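Local coordinates for glutathione-independent glyoxalase DJ-1 (Schizosaccharomyces pombe, PDB 4QYT), which converts methylglyoxal to D-lactate in a single glutathione-independent step and is involved in protection against reactive oxygen species, at residues C8-D13 and A77-G82; I34-V39 and Y56-Y61; Q73-I78 and P106-G111; N127-G132 and V153-L158. All coordinates share one frame; numbering follows the deposited sequence. Where two conformers were deposited one is given.

Contact 1 (C8-D13 and A77-G82); sequences CLFVAD and AIIPGG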
loop_
_atom_site.group_PDB
_atom_site.type_symbol
_atom_site.label_atom_id
_atom_site.label_comp_id
_atom_site.label_asym_id
_atom_site.label_seq_id
_atom_site.Cartn_x
_atom_site.Cartn_y
_atom_site.Cartn_z
ATOM N N CYS A 8 4.568 4.321 -15.966
ATOM C CA CYS A 8 5.127 5.356 -15.101
ATOM C C CYS A 8 4.173 5.617 -13.945
ATOM O O CYS A 8 3.016 6.006 -14.174
ATOM C CB CYS A 8 5.287 6.660 -15.877
ATOM S SG CYS A 8 5.704 8.062 -14.837
ATOM N N LEU A 9 4.669 5.423 -12.728
ATOM C CA LEU A 9 3.940 5.818 -11.525
ATOM C C LEU A 9 4.600 7.111 -11.028
ATOM O O LEU A 9 5.711 7.114 -10.523
ATOM C CB LEU A 9 4.032 4.675 -10.519
ATOM C CG LEU A 9 3.307 4.817 -9.219
ATOM C CD1 LEU A 9 1.969 5.406 -9.239
ATOM C CD2 LEU A 9 3.338 3.532 -8.437
ATOM N N PHE A 10 3.897 8.231 -11.258
ATOM C CA PHE A 10 4.414 9.502 -10.754
ATOM C C PHE A 10 4.373 9.506 -9.240
ATOM O O PHE A 10 3.486 8.937 -8.605
ATOM C CB PHE A 10 3.584 10.666 -11.301
ATOM C CG PHE A 10 3.868 11.023 -12.730
ATOM C CD1 PHE A 10 5.091 11.571 -13.090
ATOM C CD2 PHE A 10 2.912 10.890 -13.732
ATOM C CE1 PHE A 10 5.341 11.970 -14.396
ATOM C CE2 PHE A 10 3.166 11.311 -15.024
ATOM C CZ PHE A 10 4.373 11.854 -15.363
ATOM N N VAL A 11 5.286 10.279 -8.655
ATOM C CA VAL A 11 5.397 10.384 -7.209
ATOM C C VAL A 11 5.993 11.746 -6.884
ATOM O O VAL A 11 6.849 12.246 -7.612
ATOM C CB VAL A 11 6.199 9.212 -6.600
ATOM C CG1 VAL A 11 7.673 9.259 -7.006
ATOM C CG2 VAL A 11 6.051 9.092 -5.094
ATOM N N ALA A 12 5.550 12.337 -5.782
ATOM C CA ALA A 12 6.046 13.621 -5.328
ATOM C C ALA A 12 6.185 13.542 -3.810
ATOM O O ALA A 12 5.605 12.670 -3.162
ATOM C CB ALA A 12 5.049 14.707 -5.722
ATOM N N ASP A 13 6.871 14.514 -3.214
ATOM C CA ASP A 13 6.748 14.652 -1.769
ATOM C C ASP A 13 5.276 14.823 -1.427
ATOM O O ASP A 13 4.563 15.601 -2.056
ATOM C CB ASP A 13 7.628 15.816 -1.294
ATOM C CG ASP A 13 9.071 15.552 -1.569
ATOM O OD1 ASP A 13 9.615 14.575 -1.061
ATOM O OD2 ASP A 13 9.652 16.246 -2.437
ATOM N N ALA A 77 0.342 6.245 -17.569
ATOM C CA ALA A 77 0.749 7.256 -16.594
ATOM C C ALA A 77 -0.203 7.205 -15.422
ATOM O O ALA A 77 -1.406 7.314 -15.637
ATOM C CB ALA A 77 0.725 8.637 -17.219
ATOM N N ILE A 78 0.334 7.066 -14.219
ATOM C CA ILE A 78 -0.491 6.960 -13.004
ATOM C C ILE A 78 -0.137 8.123 -12.079
ATOM O O ILE A 78 1.022 8.365 -11.760
ATOM C CB ILE A 78 -0.248 5.602 -12.291
ATOM C CG1 ILE A 78 -0.502 4.426 -13.244
ATOM C CG2 ILE A 78 -1.130 5.522 -11.032
ATOM C CD1 ILE A 78 -0.165 3.091 -12.654
ATOM N N ILE A 79 -1.210 8.742 -11.567
ATOM C CA ILE A 79 -1.121 9.881 -10.678
ATOM C C ILE A 79 -1.821 9.492 -9.392
ATOM O O ILE A 79 -3.064 9.340 -9.328
ATOM C CB ILE A 79 -1.717 11.165 -11.273
ATOM C CG1 ILE A 79 -1.148 11.354 -12.673
ATOM C CG2 ILE A 79 -1.288 12.352 -10.407
ATOM C CD1 ILE A 79 -1.696 12.538 -13.433
ATOM N N PRO A 80 -1.018 9.238 -8.359
ATOM C CA PRO A 80 -1.605 8.919 -7.068
ATOM C C PRO A 80 -1.984 10.194 -6.301
ATOM O O PRO A 80 -1.658 11.312 -6.714
ATOM C CB PRO A 80 -0.476 8.139 -6.379
ATOM C CG PRO A 80 0.789 8.768 -6.963
ATOM C CD PRO A 80 0.453 9.132 -8.359
ATOM N N GLY A 81 -2.649 9.982 -5.154
ATOM C CA GLY A 81 -3.100 11.083 -4.325
ATOM C C GLY A 81 -2.243 11.327 -3.106
ATOM O O GLY A 81 -1.031 11.163 -3.147
ATOM N N GLY A 82 -2.912 11.691 -2.016
ATOM C CA GLY A 82 -2.260 12.407 -0.935
ATOM C C GLY A 82 -2.345 13.901 -1.203
ATOM O O GLY A 82 -2.094 14.335 -2.329
#

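Contact 2 (I34-V39 and Y56-Y61); sequences IDSVYV and YANRSY. With EDO (1,2-ethanediol), chain E.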
loop_
_atom_site.group_PDB
_atom_site.type_symbol
_atom_site.label_atom_id
_atom_site.label_comp_id
_atom_site.label_asym_id
_atom_site.label_seq_id
_atom_site.Cartn_x
_atom_site.Cartn_y
_atom_site.Cartn_z
ATOM N N ILE A 34 7.673 -1.127 -14.721
ATOM C CA ILE A 34 7.136 0.057 -14.064
ATOM C C ILE A 34 8.271 0.816 -13.411
ATOM O O ILE A 34 9.103 0.207 -12.727
ATOM C CB ILE A 34 5.999 -0.298 -13.068
ATOM C CG1 ILE A 34 5.369 0.951 -12.476
ATOM C CG2 ILE A 34 6.442 -1.280 -11.985
ATOM C CD1 ILE A 34 4.039 0.684 -11.803
ATOM N N ASP A 35 8.275 2.136 -13.631
ATOM C CA ASP A 35 9.211 3.044 -12.981
ATOM C C ASP A 35 8.423 4.011 -12.109
ATOM O O ASP A 35 7.376 4.480 -12.534
ATOM C CB ASP A 35 9.976 3.923 -13.995
ATOM C CG ASP A 35 10.971 3.198 -14.871
ATOM O OD1 ASP A 35 11.511 2.160 -14.440
ATOM O OD2 ASP A 35 11.233 3.714 -15.968
ATOM N N SER A 36 9.000 4.395 -10.975
ATOM C CA SER A 36 8.516 5.558 -10.248
ATOM C C SER A 36 9.294 6.764 -10.721
ATOM O O SER A 36 10.520 6.723 -10.867
ATOM C CB SER A 36 8.645 5.364 -8.739
ATOM O OG SER A 36 9.986 5.059 -8.387
ATOM N N VAL A 37 8.550 7.832 -11.007
ATOM C CA VAL A 37 9.106 9.060 -11.588
ATOM C C VAL A 37 8.744 10.226 -10.694
ATOM O O VAL A 37 7.564 10.592 -10.564
ATOM C CB VAL A 37 8.617 9.262 -13.035
ATOM C CG1 VAL A 37 9.154 10.561 -13.587
ATOM C CG2 VAL A 37 9.009 8.079 -13.938
ATOM N N TYR A 38 9.775 10.783 -10.045
ATOM C CA TYR A 38 9.628 11.798 -9.012
ATOM C C TYR A 38 9.586 13.190 -9.620
ATOM O O TYR A 38 10.439 13.560 -10.446
ATOM C CB TYR A 38 10.811 11.668 -8.052
ATOM C CG TYR A 38 10.988 12.784 -7.048
ATOM C CD1 TYR A 38 10.021 13.036 -6.068
ATOM C CD2 TYR A 38 12.152 13.520 -7.005
ATOM C CE1 TYR A 38 10.229 13.992 -5.064
ATOM C CE2 TYR A 38 12.344 14.483 -6.031
ATOM C CZ TYR A 38 11.406 14.700 -5.034
ATOM O OH TYR A 38 11.660 15.692 -4.114
ATOM N N VAL A 39 8.653 13.984 -9.106
ATOM C CA VAL A 39 8.541 15.383 -9.393
ATOM C C VAL A 39 8.767 16.114 -8.071
ATOM O O VAL A 39 7.932 16.102 -7.176
ATOM C CB VAL A 39 7.148 15.716 -9.940
ATOM C CG1 VAL A 39 6.964 17.216 -10.165
ATOM C CG2 VAL A 39 6.878 14.930 -11.207
ATOM N N TYR A 56 13.147 5.948 -2.156
ATOM C CA TYR A 56 13.819 6.386 -3.409
ATOM C C TYR A 56 12.979 6.106 -4.620
ATOM O O TYR A 56 12.556 4.994 -4.882
ATOM C CB TYR A 56 15.151 5.675 -3.644
ATOM C CG TYR A 56 16.232 6.153 -2.732
ATOM C CD1 TYR A 56 16.888 7.357 -2.959
ATOM C CD2 TYR A 56 16.603 5.397 -1.633
ATOM C CE1 TYR A 56 17.852 7.793 -2.075
ATOM C CE2 TYR A 56 17.634 5.786 -0.812
ATOM C CZ TYR A 56 18.251 6.987 -1.029
ATOM O OH TYR A 56 19.179 7.460 -0.138
ATOM N N ALA A 57 12.757 7.148 -5.391
ATOM C CA ALA A 57 12.139 6.939 -6.683
ATOM C C ALA A 57 13.186 6.414 -7.644
ATOM O O ALA A 57 14.374 6.707 -7.527
ATOM C CB ALA A 57 11.537 8.212 -7.195
ATOM N N ASN A 58 12.737 5.714 -8.682
ATOM C CA ASN A 58 13.673 5.228 -9.697
ATOM C C ASN A 58 14.295 6.319 -10.546
ATOM O O ASN A 58 15.437 6.198 -10.975
ATOM C CB ASN A 58 12.949 4.272 -10.666
ATOM C CG ASN A 58 12.411 3.020 -10.040
ATOM O OD1 ASN A 58 11.274 2.679 -10.244
ATOM N ND2 ASN A 58 13.210 2.353 -9.232
ATOM N N ARG A 59 13.488 7.325 -10.867
ATOM C CA ARG A 59 13.839 8.399 -11.791
ATOM C C ARG A 59 13.351 9.726 -11.250
ATOM O O ARG A 59 12.384 9.772 -10.492
ATOM C CB ARG A 59 13.236 8.178 -13.182
ATOM C CG ARG A 59 13.539 6.825 -13.789
ATOM C CD ARG A 59 13.087 6.760 -15.241
ATOM N NE ARG A 59 13.882 7.653 -16.072
ATOM C CZ ARG A 59 13.739 7.811 -17.368
ATOM N NH1 ARG A 59 12.672 7.364 -17.976
ATOM N NH2 ARG A 59 14.678 8.452 -18.042
ATOM N N SER A 60 13.984 10.799 -11.719
ATOM C CA SER A 60 13.410 12.123 -11.681
ATOM C C SER A 60 12.789 12.447 -13.030
ATOM O O SER A 60 13.352 12.129 -14.068
ATOM C CB SER A 60 14.494 13.155 -11.389
ATOM O OG SER A 60 13.992 14.459 -11.614
ATOM N N TYR A 61 11.676 13.176 -13.030
ATOM C CA TYR A 61 11.072 13.603 -14.280
ATOM C C TYR A 61 12.016 14.481 -15.094
ATOM O O TYR A 61 11.861 14.581 -16.308
ATOM C CB TYR A 61 9.733 14.296 -14.098
ATOM C CG TYR A 61 9.769 15.751 -13.738
ATOM C CD1 TYR A 61 10.346 16.224 -12.587
ATOM C CD2 TYR A 61 9.134 16.683 -14.537
ATOM C CE1 TYR A 61 10.308 17.559 -12.239
ATOM C CE2 TYR A 61 9.076 18.021 -14.194
ATOM C CZ TYR A 61 9.699 18.462 -13.054
ATOM O OH TYR A 61 9.641 19.801 -12.695
HETATM C C1 EDO E . 11.873 2.425 -6.024
HETATM O O1 EDO E . 12.086 2.604 -4.666
HETATM C C2 EDO E . 10.438 2.460 -6.594
HETATM O O2 EDO E . 9.883 3.651 -6.242
HETATM O O HOH W 1 12.111 16.073 -9.818
#

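Contact 3 (Q73-I78 and P106-G111); sequences QYDIAI and PNKWIG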
loop_
_atom_site.group_PDB
_atom_site.type_symbol
_atom_site.label_atom_id
_atom_site.label_comp_id
_atom_site.label_asym_id
_atom_site.label_seq_id
_atom_site.Cartn_x
_atom_site.Cartn_y
_atom_site.Cartn_z
ATOM N N GLN A 73 8.477 6.482 -24.204
ATOM C CA GLN A 73 8.993 5.594 -23.165
ATOM C C GLN A 73 7.917 4.838 -22.402
ATOM O O GLN A 73 8.197 3.729 -21.913
ATOM C CB GLN A 73 9.849 6.374 -22.162
ATOM C CG GLN A 73 11.081 6.997 -22.782
ATOM C CD GLN A 73 11.964 7.650 -21.740
ATOM O OE1 GLN A 73 12.338 7.034 -20.748
ATOM N NE2 GLN A 73 12.301 8.921 -21.945
ATOM N N TYR A 74 6.746 5.422 -22.231
ATOM C CA TYR A 74 5.713 4.885 -21.343
ATOM C C TYR A 74 4.392 4.822 -22.059
ATOM O O TYR A 74 4.078 5.653 -22.913
ATOM C CB TYR A 74 5.575 5.747 -20.070
ATOM C CG TYR A 74 6.800 5.790 -19.237
ATOM C CD1 TYR A 74 7.188 4.707 -18.451
ATOM C CD2 TYR A 74 7.592 6.913 -19.194
ATOM C CE1 TYR A 74 8.336 4.747 -17.675
ATOM C CE2 TYR A 74 8.729 6.973 -18.423
ATOM C CZ TYR A 74 9.127 5.863 -17.677
ATOM O OH TYR A 74 10.276 5.951 -16.915
ATOM N N ASP A 75 3.590 3.827 -21.678
ATOM C CA ASP A 75 2.236 3.652 -22.186
ATOM C C ASP A 75 1.147 3.976 -21.189
ATOM O O ASP A 75 -0.006 4.190 -21.588
ATOM C CB ASP A 75 2.063 2.188 -22.666
ATOM C CG ASP A 75 3.149 1.789 -23.599
ATOM O OD1 ASP A 75 3.231 2.419 -24.678
ATOM O OD2 ASP A 75 4.024 0.995 -23.197
ATOM N N ILE A 76 1.467 3.922 -19.897
ATOM C CA ILE A 76 0.493 4.193 -18.843
ATOM C C ILE A 76 1.140 5.226 -17.914
ATOM O O ILE A 76 2.287 5.076 -17.527
ATOM C CB ILE A 76 0.118 2.925 -18.054
ATOM C CG1 ILE A 76 -0.396 1.817 -18.970
ATOM C CG2 ILE A 76 -0.890 3.252 -16.950
ATOM C CD1 ILE A 76 -0.965 0.625 -18.230
ATOM N N ALA A 77 0.342 6.245 -17.569
ATOM C CA ALA A 77 0.749 7.256 -16.594
ATOM C C ALA A 77 -0.203 7.205 -15.422
ATOM O O ALA A 77 -1.406 7.314 -15.637
ATOM C CB ALA A 77 0.725 8.637 -17.219
ATOM N N ILE A 78 0.334 7.066 -14.219
ATOM C CA ILE A 78 -0.491 6.960 -13.004
ATOM C C ILE A 78 -0.137 8.123 -12.079
ATOM O O ILE A 78 1.022 8.365 -11.760
ATOM C CB ILE A 78 -0.248 5.602 -12.291
ATOM C CG1 ILE A 78 -0.502 4.426 -13.244
ATOM C CG2 ILE A 78 -1.130 5.522 -11.032
ATOM C CD1 ILE A 78 -0.165 3.091 -12.654
ATOM N N PRO A 106 -4.886 5.676 -28.758
ATOM C CA PRO A 106 -4.915 4.217 -28.719
ATOM C C PRO A 106 -3.698 3.662 -27.992
ATOM O O PRO A 106 -2.568 4.073 -28.218
ATOM C CB PRO A 106 -4.904 3.824 -30.239
ATOM C CG PRO A 106 -5.512 5.014 -30.903
ATOM C CD PRO A 106 -5.014 6.190 -30.137
ATOM N N ASN A 107 -3.950 2.686 -27.141
ATOM C CA ASN A 107 -2.917 1.973 -26.424
ATOM C C ASN A 107 -2.082 2.846 -25.487
ATOM O O ASN A 107 -0.987 2.443 -25.079
ATOM C CB ASN A 107 -2.083 1.134 -27.377
ATOM C CG ASN A 107 -2.849 -0.068 -27.884
ATOM O OD1 ASN A 107 -3.305 -0.876 -27.060
ATOM N ND2 ASN A 107 -3.142 -0.120 -29.161
ATOM N N LYS A 108 -2.660 3.957 -25.041
ATOM C CA LYS A 108 -2.192 4.701 -23.863
ATOM C C LYS A 108 -3.289 4.665 -22.813
ATOM O O LYS A 108 -4.474 4.576 -23.163
ATOM C CB LYS A 108 -1.891 6.148 -24.214
ATOM C CG LYS A 108 -0.799 6.384 -25.255
ATOM C CD LYS A 108 0.553 5.854 -24.833
ATOM C CE LYS A 108 1.625 6.336 -25.771
ATOM N NZ LYS A 108 2.941 5.628 -25.555
ATOM N N TRP A 109 -2.916 4.867 -21.556
ATOM C CA TRP A 109 -3.866 4.773 -20.439
ATOM C C TRP A 109 -3.398 5.737 -19.348
ATOM O O TRP A 109 -2.181 5.889 -19.121
ATOM C CB TRP A 109 -3.918 3.344 -19.876
ATOM C CG TRP A 109 -4.278 2.307 -20.906
ATOM C CD1 TRP A 109 -3.418 1.590 -21.712
ATOM C CD2 TRP A 109 -5.593 1.992 -21.366
ATOM N NE1 TRP A 109 -4.128 0.831 -22.622
ATOM C CE2 TRP A 109 -5.460 1.065 -22.420
ATOM C CE3 TRP A 109 -6.882 2.404 -20.995
ATOM C CZ2 TRP A 109 -6.545 0.552 -23.091
ATOM C CZ3 TRP A 109 -7.964 1.864 -21.678
ATOM C CH2 TRP A 109 -7.776 0.919 -22.651
ATOM N N ILE A 110 -4.382 6.362 -18.688
ATOM C CA ILE A 110 -4.115 7.293 -17.581
ATOM C C ILE A 110 -4.882 6.815 -16.374
ATOM O O ILE A 110 -6.082 6.501 -16.486
ATOM C CB ILE A 110 -4.632 8.708 -17.939
ATOM C CG1 ILE A 110 -4.039 9.239 -19.258
ATOM C CG2 ILE A 110 -4.335 9.682 -16.797
ATOM C CD1 ILE A 110 -4.975 10.215 -19.908
ATOM N N GLY A 111 -4.222 6.771 -15.205
ATOM C CA GLY A 111 -4.928 6.536 -13.971
ATOM C C GLY A 111 -4.728 7.694 -13.013
ATOM O O GLY A 111 -3.599 8.186 -12.880
HETATM O O HOH W 2 1.243 2.406 -26.532
#

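Contact 4 (N127-G132 and V153-L158); sequences NKQITG and VLEENL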
loop_
_atom_site.group_PDB
_atom_site.type_symbol
_atom_site.label_atom_id
_atom_site.label_comp_id
_atom_site.label_asym_id
_atom_site.label_seq_id
_atom_site.Cartn_x
_atom_site.Cartn_y
_atom_site.Cartn_z
ATOM N N ASN A 127 -13.484 14.553 -20.396
ATOM C CA ASN A 127 -14.356 13.478 -19.938
ATOM C C ASN A 127 -15.610 14.060 -19.247
ATOM O O ASN A 127 -15.579 15.121 -18.603
ATOM C CB ASN A 127 -13.597 12.489 -19.028
ATOM C CG ASN A 127 -12.867 13.176 -17.893
ATOM O OD1 ASN A 127 -11.968 13.983 -18.127
ATOM N ND2 ASN A 127 -13.292 12.905 -16.655
ATOM N N LYS A 128 -16.698 13.304 -19.311
ATOM C CA LYS A 128 -17.929 13.759 -18.701
ATOM C C LYS A 128 -18.056 13.370 -17.246
ATOM O O LYS A 128 -18.696 14.067 -16.473
ATOM C CB LYS A 128 -19.136 13.239 -19.489
ATOM C CG LYS A 128 -19.118 13.614 -20.964
ATOM C CD LYS A 128 -18.904 15.108 -21.149
ATOM C CE LYS A 128 -18.473 15.443 -22.569
ATOM N NZ LYS A 128 -19.435 14.925 -23.583
ATOM N N GLN A 129 -17.613 12.161 -16.942
ATOM C CA GLN A 129 -17.779 11.588 -15.606
ATOM C C GLN A 129 -16.422 11.353 -14.946
ATOM O O GLN A 129 -15.403 11.246 -15.633
ATOM C CB GLN A 129 -18.536 10.264 -15.707
ATOM C CG GLN A 129 -19.895 10.419 -16.388
ATOM C CD GLN A 129 -20.755 9.174 -16.308
ATOM O OE1 GLN A 129 -21.916 9.240 -15.892
ATOM N NE2 GLN A 129 -20.251 8.070 -16.856
ATOM N N ILE A 130 -16.417 11.266 -13.618
ATOM C CA ILE A 130 -15.170 11.133 -12.863
ATOM C C ILE A 130 -15.534 10.634 -11.491
ATOM O O ILE A 130 -16.670 10.805 -11.023
ATOM C CB ILE A 130 -14.395 12.475 -12.829
ATOM C CG1 ILE A 130 -12.878 12.242 -12.768
ATOM C CG2 ILE A 130 -14.945 13.420 -11.753
ATOM C CD1 ILE A 130 -12.055 13.495 -12.929
ATOM N N THR A 131 -14.553 10.079 -10.800
ATOM C CA THR A 131 -14.653 10.025 -9.353
ATOM C C THR A 131 -13.354 10.496 -8.741
ATOM O O THR A 131 -12.406 10.784 -9.453
ATOM C CB THR A 131 -15.073 8.634 -8.834
ATOM O OG1 THR A 131 -15.500 8.773 -7.476
ATOM C CG2 THR A 131 -13.956 7.640 -8.905
ATOM N N GLY A 132 -13.338 10.568 -7.425
ATOM C CA GLY A 132 -12.165 10.997 -6.693
ATOM C C GLY A 132 -12.534 10.957 -5.239
ATOM O O GLY A 132 -13.568 10.387 -4.806
ATOM N N VAL A 153 -14.018 4.634 -11.845
ATOM C CA VAL A 153 -14.710 5.078 -13.051
ATOM C C VAL A 153 -13.714 4.956 -14.211
ATOM O O VAL A 153 -12.550 5.286 -14.091
ATOM C CB VAL A 153 -15.192 6.546 -12.913
ATOM C CG1 VAL A 153 -15.778 7.059 -14.206
ATOM C CG2 VAL A 153 -16.191 6.671 -11.779
ATOM N N LEU A 154 -14.194 4.420 -15.318
ATOM C CA LEU A 154 -13.445 4.397 -16.547
ATOM C C LEU A 154 -14.224 5.141 -17.637
ATOM O O LEU A 154 -15.387 4.810 -17.871
ATOM C CB LEU A 154 -13.248 2.940 -16.995
ATOM C CG LEU A 154 -12.632 2.683 -18.373
ATOM C CD1 LEU A 154 -11.232 3.237 -18.557
ATOM C CD2 LEU A 154 -12.640 1.205 -18.709
ATOM N N GLU A 155 -13.599 6.132 -18.264
ATOM C CA GLU A 155 -14.199 6.823 -19.397
ATOM C C GLU A 155 -13.090 7.023 -20.393
ATOM O O GLU A 155 -12.017 7.468 -20.020
ATOM C CB GLU A 155 -14.821 8.160 -18.998
ATOM C CG GLU A 155 -15.438 8.878 -20.181
ATOM C CD GLU A 155 -16.212 10.118 -19.799
ATOM O OE1 GLU A 155 -16.633 10.210 -18.630
ATOM O OE2 GLU A 155 -16.485 10.933 -20.695
ATOM N N GLU A 156 -13.324 6.636 -21.647
ATOM C CA GLU A 156 -12.255 6.588 -22.620
ATOM C C GLU A 156 -11.094 5.786 -22.064
ATOM O O GLU A 156 -11.296 4.621 -21.711
ATOM C CB GLU A 156 -11.886 7.995 -23.101
ATOM C CG GLU A 156 -13.018 8.641 -23.872
ATOM C CD GLU A 156 -13.253 8.039 -25.266
ATOM O OE1 GLU A 156 -12.456 7.223 -25.744
ATOM O OE2 GLU A 156 -14.301 8.291 -25.868
ATOM N N ASN A 157 -9.887 6.356 -21.995
ATOM C CA ASN A 157 -8.728 5.651 -21.430
ATOM C C ASN A 157 -8.261 6.283 -20.122
ATOM O O ASN A 157 -7.108 6.105 -19.746
ATOM C CB ASN A 157 -7.582 5.620 -22.453
ATOM C CG ASN A 157 -7.075 6.995 -22.819
ATOM O OD1 ASN A 157 -7.757 8.012 -22.636
ATOM N ND2 ASN A 157 -5.846 7.026 -23.323
ATOM N N LEU A 158 -9.215 6.893 -19.408
ATOM C CA LEU A 158 -8.967 7.529 -18.111
ATOM C C LEU A 158 -9.667 6.707 -17.023
ATOM O O LEU A 158 -10.907 6.579 -17.030
ATOM C CB LEU A 158 -9.512 8.943 -18.098
ATOM C CG LEU A 158 -9.413 9.675 -16.743
ATOM C CD1 LEU A 158 -7.971 9.853 -16.295
ATOM C CD2 LEU A 158 -10.173 10.993 -16.789
#

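Contact 1 (C8-D13 and A77-G82)
Phe10 leans from strand 8-12 onto its parallel neighbour, and its side chain can be followed atom by atom along residues 77-79. Phe10 CB starts 3.5 Å from Ile78 O. With CG swung beside the backbone N (chi1 -76°), the Phe10 ring brings CD2 to 3.7 Å from the same Ile78 O, which lies at the ring's edge near its plane. CD2 of Phe10 also meets Ile79 CG1 at 4.2 Å, and one atom further out CE2 comes to 4.2 Å from Ala77 CB; both aliphatic groups approach obliquely. Cys8 SG lies over one face, 3.8 Å above the plane of the Phe10 ring and over its centre, and the Phe70 ring lies nearly parallel to it. Beneath this runs a short parallel ladder at the middle of the DJ-1/PfpI alpha/beta sheet: Ile78 N donates to Cys8 O at 2.9 Å, and Phe10 N in turn to Ile78 O. On the face turned to helix 17-29, Leu9 CD1 packs on Ile78 CG2 at 3.6 Å. Pro80 ends the ladder, since it has no N-H to offer: Phe10 O faces Pro80 CD at 3.0 Å and stays buried without a polar partner. Past the proline the chain turns through Gly81, weakly bonded to Glu19 by its amide, to Gly82, the N-cap of helix 83-90; the Gly82 amide bonds to a sulfinate oxygen of the oxidised cysteine at position 114.

Contact 2 (I34-V39 and Y56-Y61)
Ser36 and Asn58 grip each other twice. Ser36 N donates to Asn58 OD1 at 2.9 Å, almost straight at 169°, while Asn58 N donates to Ser36 OG at 2.8 Å; the hydroxyl is in place for this because it sits between its own backbone N and carbonyl carbon (chi1 56°). Beside this pair a 1,2-ethanediol, probably from the crystallisation liquor, places its O2 2.6 Å from Ser36 OG while also binding Glu54 of the second subunit. From there short strand 59-60, an edge strand of the main sheet within this chain, runs parallel to strand 34-39, Tyr38 N bonding to Arg59 O at 2.8 Å and Tyr61 N to Tyr38 O. The packing is close here: Tyr38 CB touches Ala57 CB at 3.6 Å, and Val39 CG2 stands over one face of the Tyr61 ring, 4.2 Å from its centroid, in a CH-pi contact. The looser side holds Asp35 and Arg59. Asp35 OD2 stays 4.4 Å from Arg59 NH1, too far for a salt bridge; Tyr74 OH bonds to both, and Arg59 NE forms a salt bridge with Glu63. A water links Tyr38 O to Ser60 OG, which also bonds to Lys62 N. Directed hydrogen bonds, not a direct Asp35-Arg59 ion pair, thus join the two segments.

Contact 3 (Q73-I78 and P106-G111)
Backbone bonds carry most of the joint between Asp75-Ile78 and Lys108-Gly111. Trp109 N donates to Asp75 O, Ala77 N returns to Trp109 O at 3.0 Å, and Gly111 N reaches Ala77 O at 2.9 Å, making a regular parallel ladder in the main sheet of the fold. CA-H...O contacts fill in between, the shortest being Lys108 CA to Asp75 O and Ile76 CA to Trp109 O, both 3.2 Å.

Apolar contact is modest: Ile76 CG1 rests on Trp109 CB at 3.9 Å, and helix 167-178 covers both side chains through Val178. Gly111 has no side chain beside Ile78, which also touches Phe170 of that helix.

Polar side-chain contact centres on Lys108. Its chain bends at chi2 (-61°), carrying CD along the Asp75 backbone and bringing Lys108 NZ to Tyr74 O at 2.9 Å, with the nitrogen tilted 30° out of that carbonyl's plane. The same Lys108 NZ makes a salt bridge to Asp75 OD1 at 3.3 Å, its hydrogen bond weak, and also binds Ala71 O in helix 67-73. A water joins Asp75 OD1 to Asn107 O, donating to each. A methionine in place of Lys108 would probably leave the Tyr74 and Ala71 carbonyls without this donor and Asp75 without its positive mate. With its ammonium shared between two carbonyls and a carboxylate, the lysine is likely to keep its charge and to tie the end of helix 67-73 to the start of strand 109-112.

Contact 4 (N127-G132 and V153-L158)
The type II' turn from Glu155 to Leu158 joins antiparallel strands 152-155 and 158-161, and from its first position Glu155 reaches over to the loop entering short strand 129-130. Its side chain is fully extended, with CG opposite the backbone N (chi1 180°), and the carboxylate takes two successive amides. Lys128 N meets OE2 of Glu155 at 2.8 Å, nearly straight at 174° but 32° out of the carboxylate plane, while Gln129 N uses the syn lone pair of Glu155 OE1, also at 2.8 Å. Replacing Glu155 by an alanine would probably strip both amides of their acceptor and let the 127-129 bend shift. Strand 152-155 is the edge strand of the main sheet opposite 59-60 within this chain, whereas 129-130 pairs with 146-147 in a separate two-stranded sheet, so the glutamate bridges two sheets by side chain to backbone. Asn127 braces the bend from within, its ND2 donating to Gln129 O at 2.9 Å, and Leu158 CD2 presses on Asn127 CG at 3.6 Å, the two side chains crossing at about a right angle. At the other end Val153 CG2 packs against Thr131 CB at 3.7 Å; the threonine's OG1 binds Leu148 O.

Contacts 2, 1 and 3 each join a neighbouring pair of strands in the order 59-60, 34-39, 7-12, 76-79, 109-112, and the bond from Leu9 N to Asp35 O (2.9 Å) closes the 34-39/7-12 gap. Contacts 1 and 3 share Ala77 and Ile78. Tyr74 OH meets Asp35 OD2 at 2.6 Å, linking contacts 2 and 3, and Asn157 ND2, 2.8 Å from Lys108 O, joins contact 4 to contact 3. Contacts 2 and 4 sit on opposite sides of the chain's centre, their centres about 25 Å apart. Contact 1 comes nearest the inferred active site, the side chains of Pro80 and Glu19 being about 4 Å apart; in contact 4, Thr131 is about 8 Å from His133, side chain to side chain.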